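Local coordinates for protein 3-methyladenine dna-glycosylase (Archaeoglobus fulgidus, PDB 2JHN) that is a DNA repair protein of the helix-hairpin-helix superfamily, with an N-terminal domain resembling the TATA-box-binding protein, at residues Glu23-Thr26 / Pro27-Glu31; Phe133-Ala136 / Glu137-Ala141; Arg263-Arg267 / Glu268-Arg272. The protein carries 1 engineered substitution. One frame throughout, in Å; residues are numbered along the deposited sequence.

Interaction 1 (Glu23-Thr26 / Pro27-Glu31). With NA (sodium ion), chain F.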
loop_
_atom_site.group_PDB
_atom_site.type_symbol
_atom_site.label_atom_id
_atom_site.label_comp_id
_atom_site.label_asym_id
_atom_site.label_seq_id
_atom_site.Cartn_x
_atom_site.Cartn_y
_atom_site.Cartn_z
ATOM N N GLU A 23 3.353 6.796 13.614
ATOM C CA GLU A 23 2.720 7.744 14.539
ATOM C C GLU A 23 1.872 8.816 13.831
ATOM O O GLU A 23 0.839 9.272 14.338
ATOM C CB GLU A 23 3.783 8.383 15.458
ATOM C CG GLU A 23 4.950 9.123 14.746
ATOM C CD GLU A 23 5.904 8.215 13.945
ATOM O OE1 GLU A 23 6.111 7.042 14.325
ATOM O OE2 GLU A 23 6.458 8.683 12.934
ATOM N N LEU A 24 2.327 9.212 12.658
ATOM C CA LEU A 24 1.702 10.266 11.902
ATOM C C LEU A 24 0.503 9.726 11.114
ATOM O O LEU A 24 0.610 8.661 10.521
ATOM C CB LEU A 24 2.751 10.817 10.959
ATOM C CG LEU A 24 2.550 12.199 10.351
ATOM C CD1 LEU A 24 2.647 13.280 11.432
ATOM C CD2 LEU A 24 3.626 12.369 9.301
ATOM N N PRO A 25 -0.652 10.428 11.141
ATOM C CA PRO A 25 -1.828 9.956 10.380
ATOM C C PRO A 25 -1.648 10.093 8.877
ATOM O O PRO A 25 -1.765 11.193 8.325
ATOM C CB PRO A 25 -2.974 10.848 10.892
ATOM C CG PRO A 25 -2.418 11.465 12.213
ATOM C CD PRO A 25 -0.974 11.643 11.921
ATOM N N THR A 26 -1.341 8.973 8.215
ATOM C CA THR A 26 -0.964 9.022 6.810
ATOM C C THR A 26 -1.927 8.367 5.756
ATOM O O THR A 26 -1.510 8.199 4.626
ATOM C CB THR A 26 0.453 8.393 6.614
ATOM O OG1 THR A 26 0.468 7.088 7.202
ATOM C CG2 THR A 26 1.588 9.247 7.245
ATOM N N PRO A 27 -3.207 8.069 6.081
ATOM C CA PRO A 27 -4.014 8.353 7.275
ATOM C C PRO A 27 -3.834 7.351 8.417
ATOM O O PRO A 27 -4.334 7.608 9.527
ATOM C CB PRO A 27 -5.446 8.277 6.748
ATOM C CG PRO A 27 -5.348 7.201 5.682
ATOM C CD PRO A 27 -4.013 7.381 5.047
ATOM N N ASP A 28 -3.150 6.227 8.155
ATOM C CA ASP A 28 -3.051 5.166 9.161
ATOM C C ASP A 28 -2.235 5.666 10.349
ATOM O O ASP A 28 -1.205 6.337 10.162
ATOM C CB ASP A 28 -2.338 3.924 8.613
ATOM C CG ASP A 28 -2.895 3.471 7.278
ATOM O OD1 ASP A 28 -3.440 2.357 7.256
ATOM O OD2 ASP A 28 -2.772 4.245 6.283
ATOM N N VAL A 29 -2.675 5.272 11.534
ATOM C CA VAL A 29 -1.917 5.447 12.773
ATOM C C VAL A 29 -1.713 4.094 13.435
ATOM O O VAL A 29 -2.655 3.302 13.560
ATOM C CB VAL A 29 -2.632 6.433 13.768
ATOM C CG1 VAL A 29 -1.879 6.519 15.102
ATOM C CG2 VAL A 29 -2.704 7.834 13.176
ATOM N N VAL A 30 -0.476 3.847 13.845
ATOM C CA VAL A 30 -0.141 2.640 14.580
ATOM C C VAL A 30 0.494 3.099 15.899
ATOM O O VAL A 30 1.517 3.789 15.911
ATOM C CB VAL A 30 0.808 1.735 13.785
ATOM C CG1 VAL A 30 1.109 0.476 14.596
ATOM C CG2 VAL A 30 0.172 1.357 12.425
ATOM N N GLU A 31 -0.164 2.764 16.996
ATOM C CA GLU A 31 0.288 3.209 18.328
ATOM C C GLU A 31 0.209 2.007 19.232
ATOM O O GLU A 31 -0.846 1.413 19.365
ATOM C CB GLU A 31 -0.592 4.330 18.867
ATOM C CG GLU A 31 -0.373 5.711 18.205
ATOM C CD GLU A 31 -1.325 6.812 18.727
ATOM O OE1 GLU A 31 -2.275 6.527 19.500
ATOM O OE2 GLU A 31 -1.114 7.980 18.341
HETATM NA NA NA F . 1.052 6.562 9.904
HETATM O O HOH W 1 0.120 4.954 5.913
HETATM O O HOH W 2 1.652 4.793 8.939
#
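With chi1 of Thr26 at 53°, its hydroxyl sits between the backbone N and the carbonyl carbon, where OG1 binds the same sodium ion as Asp28 O. Val29 holds CG1 anti to its own N, which turns CG2 toward Pro25. There the two side chains run side by side in the same direction, with Pro25 CG 3.8 Å from Val29 CG2. The reversal that makes this possible is measurable in the backbone: the end-to-end directions of 23-26 and 27-30 differ by 154°, and the peptide between Thr26 and Pro27 is cis. Thr26 N donates to Asp28 O at 3.3 Å; the bond is nearly straight at the hydrogen, though the donor stands above the carbonyl plane and is not on a lone pair.

This is a metal-bound loop leading into strand 29-31, an outer strand of the antiparallel sheet in the TATA-box-binding-protein-like domain. The sodium ion takes Leu24 O at 2.2 Å, Asp28 O at 2.3 Å and the more distant Thr26 OG1 at 2.8 Å. Water 2, at 2.1 Å from the ion, and Leu21 O complete the five ligands. Leu24 O and Asp28 O approach to 3.0 Å, a spacing explained by their common cation, and Asp28 O is gripped twice, by the ion and by Thr26 N. Water 1 links the side chains, donating to Asp28 OD2 at 3.0 Å and hydrogen-bonding to Thr26 OG1. The other carboxylate oxygen, OD1, accepts from Tyr79 and Trp35, so the buried Asp28 side chain is held through both of its oxygens. The methyl CG2 of Thr26 packs against helix 133-147, and Thr26 O accepts a hydrogen bond from Lys124.

Interaction 2 (Phe133-Ala136 / Glu137-Ala141)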
loop_
_atom_site.group_PDB
_atom_site.type_symbol
_atom_site.label_atom_id
_atom_site.label_comp_id
_atom_site.label_asym_id
_atom_site.label_seq_id
_atom_site.Cartn_x
_atom_site.Cartn_y
_atom_site.Cartn_z
ATOM N N PHE A 133 9.977 8.027 -0.403
ATOM C CA PHE A 133 8.746 7.566 0.233
ATOM C C PHE A 133 8.450 8.297 1.560
ATOM O O PHE A 133 7.314 8.697 1.803
ATOM C CB PHE A 133 8.765 6.031 0.408
ATOM C CG PHE A 133 7.443 5.450 0.839
ATOM C CD1 PHE A 133 6.307 5.566 0.031
ATOM C CD2 PHE A 133 7.332 4.776 2.056
ATOM C CE1 PHE A 133 5.086 5.016 0.436
ATOM C CE2 PHE A 133 6.107 4.234 2.470
ATOM C CZ PHE A 133 4.991 4.355 1.662
ATOM N N VAL A 134 9.461 8.485 2.404
ATOM C CA VAL A 134 9.289 9.235 3.661
ATOM C C VAL A 134 8.751 10.665 3.432
ATOM O O VAL A 134 7.830 11.097 4.134
ATOM C CB VAL A 134 10.598 9.297 4.516
ATOM C CG1 VAL A 134 10.468 10.332 5.646
ATOM C CG2 VAL A 134 10.928 7.936 5.102
ATOM N N VAL A 135 9.334 11.395 2.478
ATOM C CA VAL A 135 8.835 12.754 2.115
ATOM C C VAL A 135 7.381 12.690 1.578
ATOM O O VAL A 135 6.541 13.546 1.899
ATOM C CB VAL A 135 9.791 13.487 1.098
ATOM C CG1 VAL A 135 9.133 14.720 0.482
ATOM C CG2 VAL A 135 11.121 13.882 1.768
ATOM N N ALA A 136 7.091 11.660 0.781
ATOM C CA ALA A 136 5.751 11.440 0.220
ATOM C C ALA A 136 4.717 11.226 1.318
ATOM O O ALA A 136 3.626 11.774 1.257
ATOM C CB ALA A 136 5.752 10.245 -0.738
ATOM N N GLU A 137 5.070 10.419 2.314
ATOM C CA GLU A 137 4.180 10.128 3.434
ATOM C C GLU A 137 3.886 11.360 4.318
ATOM O O GLU A 137 2.775 11.521 4.830
ATOM C CB GLU A 137 4.744 8.970 4.252
ATOM C CG GLU A 137 4.733 7.633 3.481
ATOM C CD GLU A 137 3.339 7.016 3.396
ATOM O OE1 GLU A 137 2.578 7.378 2.464
ATOM O OE2 GLU A 137 3.011 6.166 4.265
ATOM N N LYS A 138 4.888 12.224 4.497
ATOM C CA LYS A 138 4.661 13.489 5.209
ATOM C C LYS A 138 3.697 14.382 4.441
ATOM O O LYS A 138 2.848 15.037 5.046
ATOM C CB LYS A 138 5.984 14.226 5.470
ATOM C CG LYS A 138 6.825 13.541 6.515
ATOM C CD LYS A 138 8.098 14.318 6.794
ATOM C CE LYS A 138 8.988 13.506 7.713
ATOM N NZ LYS A 138 10.017 14.375 8.354
ATOM N N LEU A 139 3.818 14.398 3.112
ATOM C CA LEU A 139 2.884 15.136 2.264
ATOM C C LEU A 139 1.471 14.565 2.401
ATOM O O LEU A 139 0.507 15.325 2.549
ATOM C CB LEU A 139 3.341 15.151 0.808
ATOM C CG LEU A 139 4.416 16.196 0.504
ATOM C CD1 LEU A 139 5.092 15.954 -0.833
ATOM C CD2 LEU A 139 3.807 17.607 0.544
ATOM N N ALA A 140 1.353 13.225 2.394
ATOM C CA ALA A 140 0.062 12.568 2.619
ATOM C C ALA A 140 -0.564 13.002 3.950
ATOM O O ALA A 140 -1.765 13.291 4.007
ATOM C CB ALA A 140 0.209 11.031 2.590
ATOM N N ALA A 141 0.251 13.012 5.008
ATOM C CA ALA A 141 -0.214 13.430 6.333
ATOM C C ALA A 141 -0.733 14.886 6.352
ATOM O O ALA A 141 -1.727 15.168 7.009
ATOM C CB ALA A 141 0.852 13.193 7.384
#
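Glu137 meets Phe133 one helical turn back in two ways. Its N donates to Phe133 O at 2.9 Å, and its side chain lies over one face of the ring. Chi1 of -67° puts CG beside the backbone N and over the ring, 3.8 Å from the Phe133 ring centroid and 14° off the normal, a CH-pi contact. The bend at chi2 then lays the carboxylate nearly parallel to the ring, the planes 13° apart, with CD 3.6 Å from Phe133 CZ. Outside the segments, OE1 has a long, weak ion pair with Lys124.

Lys138 continues the regular alpha-helical i to i+4 pattern of helix 133-147, in the helix-hairpin-helix superfamily region: its N donates to Val134 O at 3.2 Å. Its extended side chain runs beside Val134, CE coming to 4.1 Å from CG1. Next, Leu139 N donates to Val135 O at 3.1 Å, and the apolar side chains meet loosely through CD1 and CG1. Ala136 and Leu139 both pack on Ile127 of helix 118-127. Ala140 N donates to Ala136 O at 2.9 Å, and Ala141 N continues the pattern to Glu137 O.

Interaction 3 (Arg263-Arg267 / Glu268-Arg272)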
loop_
_atom_site.group_PDB
_atom_site.type_symbol
_atom_site.label_atom_id
_atom_site.label_comp_id
_atom_site.label_asym_id
_atom_site.label_seq_id
_atom_site.Cartn_x
_atom_site.Cartn_y
_atom_site.Cartn_z
ATOM N N ARG A 263 12.983 -7.150 -14.814
ATOM C CA ARG A 263 11.795 -7.779 -15.383
ATOM C C ARG A 263 11.986 -9.226 -15.782
ATOM O O ARG A 263 11.087 -10.053 -15.612
ATOM C CB ARG A 263 11.313 -6.986 -16.606
ATOM C CG ARG A 263 10.035 -6.278 -16.368
ATOM C CD ARG A 263 9.650 -5.401 -17.522
ATOM N NE ARG A 263 9.042 -4.207 -16.971
ATOM C CZ ARG A 263 9.609 -3.005 -16.955
ATOM N NH1 ARG A 263 10.808 -2.805 -17.495
ATOM N NH2 ARG A 263 8.954 -1.992 -16.402
ATOM N N GLU A 264 13.160 -9.516 -16.345
ATOM C CA GLU A 264 13.512 -10.848 -16.803
ATOM C C GLU A 264 13.610 -11.799 -15.603
ATOM O O GLU A 264 13.018 -12.878 -15.631
ATOM C CB GLU A 264 14.818 -10.781 -17.623
ATOM C CG GLU A 264 15.356 -12.102 -18.155
ATOM C CD GLU A 264 16.869 -12.072 -18.389
ATOM O OE1 GLU A 264 17.403 -11.049 -18.882
ATOM O OE2 GLU A 264 17.530 -13.078 -18.060
ATOM N N ILE A 265 14.324 -11.374 -14.559
ATOM C CA ILE A 265 14.386 -12.079 -13.263
ATOM C C ILE A 265 13.007 -12.370 -12.648
ATOM O O ILE A 265 12.717 -13.508 -12.242
ATOM C CB ILE A 265 15.295 -11.331 -12.225
ATOM C CG1 ILE A 265 16.746 -11.775 -12.378
ATOM C CG2 ILE A 265 14.839 -11.607 -10.756
ATOM C CD1 ILE A 265 16.947 -13.309 -12.232
ATOM N N ALA A 266 12.159 -11.343 -12.570
ATOM C CA ALA A 266 10.803 -11.539 -12.048
ATOM C C ALA A 266 10.012 -12.574 -12.841
ATOM O O ALA A 266 9.329 -13.425 -12.260
ATOM C CB ALA A 266 10.052 -10.206 -12.002
ATOM N N ARG A 267 10.112 -12.526 -14.176
ATOM C CA ARG A 267 9.460 -13.516 -15.018
ATOM C C ARG A 267 9.962 -14.916 -14.710
ATOM O O ARG A 267 9.170 -15.833 -14.545
ATOM C CB ARG A 267 9.673 -13.207 -16.506
ATOM C CG ARG A 267 8.610 -12.346 -17.137
ATOM C CD ARG A 267 8.725 -12.329 -18.671
ATOM N NE ARG A 267 10.078 -12.023 -19.148
ATOM C CZ ARG A 267 10.577 -10.798 -19.333
ATOM N NH1 ARG A 267 9.849 -9.711 -19.107
ATOM N NH2 ARG A 267 11.825 -10.662 -19.763
ATOM N N GLU A 268 11.283 -15.058 -14.598
ATOM C CA GLU A 268 11.915 -16.364 -14.389
ATOM C C GLU A 268 11.750 -16.932 -12.974
ATOM O O GLU A 268 11.559 -18.146 -12.802
ATOM C CB GLU A 268 13.408 -16.317 -14.792
ATOM C CG GLU A 268 13.648 -16.004 -16.289
ATOM C CD GLU A 268 15.119 -15.748 -16.648
ATOM O OE1 GLU A 268 15.903 -15.302 -15.786
ATOM O OE2 GLU A 268 15.488 -15.987 -17.817
ATOM N N ARG A 269 11.815 -16.062 -11.961
ATOM C CA ARG A 269 11.895 -16.509 -10.580
ATOM C C ARG A 269 10.687 -16.206 -9.687
ATOM O O ARG A 269 10.500 -16.877 -8.655
ATOM C CB ARG A 269 13.160 -15.909 -9.934
ATOM C CG ARG A 269 14.438 -16.447 -10.578
ATOM C CD ARG A 269 15.664 -15.954 -9.887
ATOM N NE ARG A 269 16.892 -16.580 -10.399
ATOM C CZ ARG A 269 17.532 -17.619 -9.842
ATOM N NH1 ARG A 269 17.088 -18.212 -8.737
ATOM N NH2 ARG A 269 18.637 -18.077 -10.415
ATOM N N PHE A 270 9.895 -15.188 -10.052
ATOM C CA PHE A 270 8.823 -14.741 -9.136
ATOM C C PHE A 270 7.431 -15.243 -9.528
ATOM O O PHE A 270 6.588 -15.490 -8.657
ATOM C CB PHE A 270 8.804 -13.216 -8.945
ATOM C CG PHE A 270 10.119 -12.607 -8.498
ATOM C CD1 PHE A 270 11.162 -13.371 -7.945
ATOM C CD2 PHE A 270 10.296 -11.236 -8.609
ATOM C CE1 PHE A 270 12.368 -12.749 -7.549
ATOM C CE2 PHE A 270 11.494 -10.606 -8.225
ATOM C CZ PHE A 270 12.534 -11.376 -7.677
ATOM N N GLY A 271 7.208 -15.391 -10.840
ATOM C CA GLY A 271 5.967 -15.957 -11.378
ATOM C C GLY A 271 4.712 -15.378 -10.757
ATOM O O GLY A 271 4.606 -14.150 -10.609
ATOM N N ARG A 272 3.784 -16.250 -10.358
ATOM C CA ARG A 272 2.457 -15.819 -9.893
ATOM C C ARG A 272 2.544 -15.061 -8.552
ATOM O O ARG A 272 1.575 -14.451 -8.098
ATOM C CB ARG A 272 1.496 -17.009 -9.777
ATOM C CG ARG A 272 1.837 -18.061 -8.722
ATOM C CD ARG A 272 1.298 -19.442 -9.173
ATOM N NE ARG A 272 1.527 -20.506 -8.202
ATOM C CZ ARG A 272 2.619 -21.268 -8.137
ATOM N NH1 ARG A 272 3.631 -21.097 -8.980
ATOM N NH2 ARG A 272 2.694 -22.210 -7.199
#
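Ala266 O accepts two backbone amides from distinct directions, Phe270 N at 2.9 Å, tilted 33° from the carbonyl plane, and Gly271 N at 3.2 Å, nearly on the extension of the carbonyl bond, so an i to i+4 bond and a wider i to i+5 bond share one oxygen just after Arg269 N to Ile265 O, at 2.7 Å, and Glu268 N to Glu264 O have kept the ordinary helical pattern.

Among the side chains, Phe270 carries the inward face. Its chi1 of -54° sets CG beside the backbone N and brings the ring back along the helix, where CD2 comes to 3.6 Å from Ala266 CB and CZ to 3.9 Å from Ile265 CG2. Beyond the segments the ring meets Phe236 edge-to-face and packs on Ile277 and Leu281 of helix 274-287. Ile265 sends its other branch to Arg269: CD1 lies near the guanidinium plane, at its edge, 3.7 Å from NE. The charged end of Arg269 is held in a salt bridge by Asp95.

On the outer side, Glu264 and Glu268 run alongside each other, and their OE2 atoms are 3.6 Å apart with the carboxylate planes turned 85° to one another. This like-charge pairing probably costs energy and might raise the proton affinity of one group, although Lys261 forms a salt bridge with Glu264 OE1 that should offset it.

Gly271 then leaves helical geometry with a positive phi, and its carbonyl accepts from Asn234. A wider pi-type turn at 268-270, with an i to i+5 bond and a following glycine of positive phi, is characteristic of the C-terminal region of an alpha-helix.

How the interactions relate
The three contacts follow in series along the chain, none enclosing another. Interactions 1 and 2 are neighbours, with centres 12 Å apart, although they belong to different family regions: the sodium-bound loop before strand 29-31 rests on helix 133-147, Pro25 O lying 3.4 Å from Ala141 CB and Leu24 CD2 3.5 Å from that same CB. They thus mark an interface between the N-terminal sheet domain and the helical part. Interaction 3, on helix 259-270, shares the helix-hairpin-helix family region with interaction 2, yet its centre is 30 Å away. From interaction 1 it is 34 Å, centre to centre, on the opposite side of the chain's centre, and it touches neither.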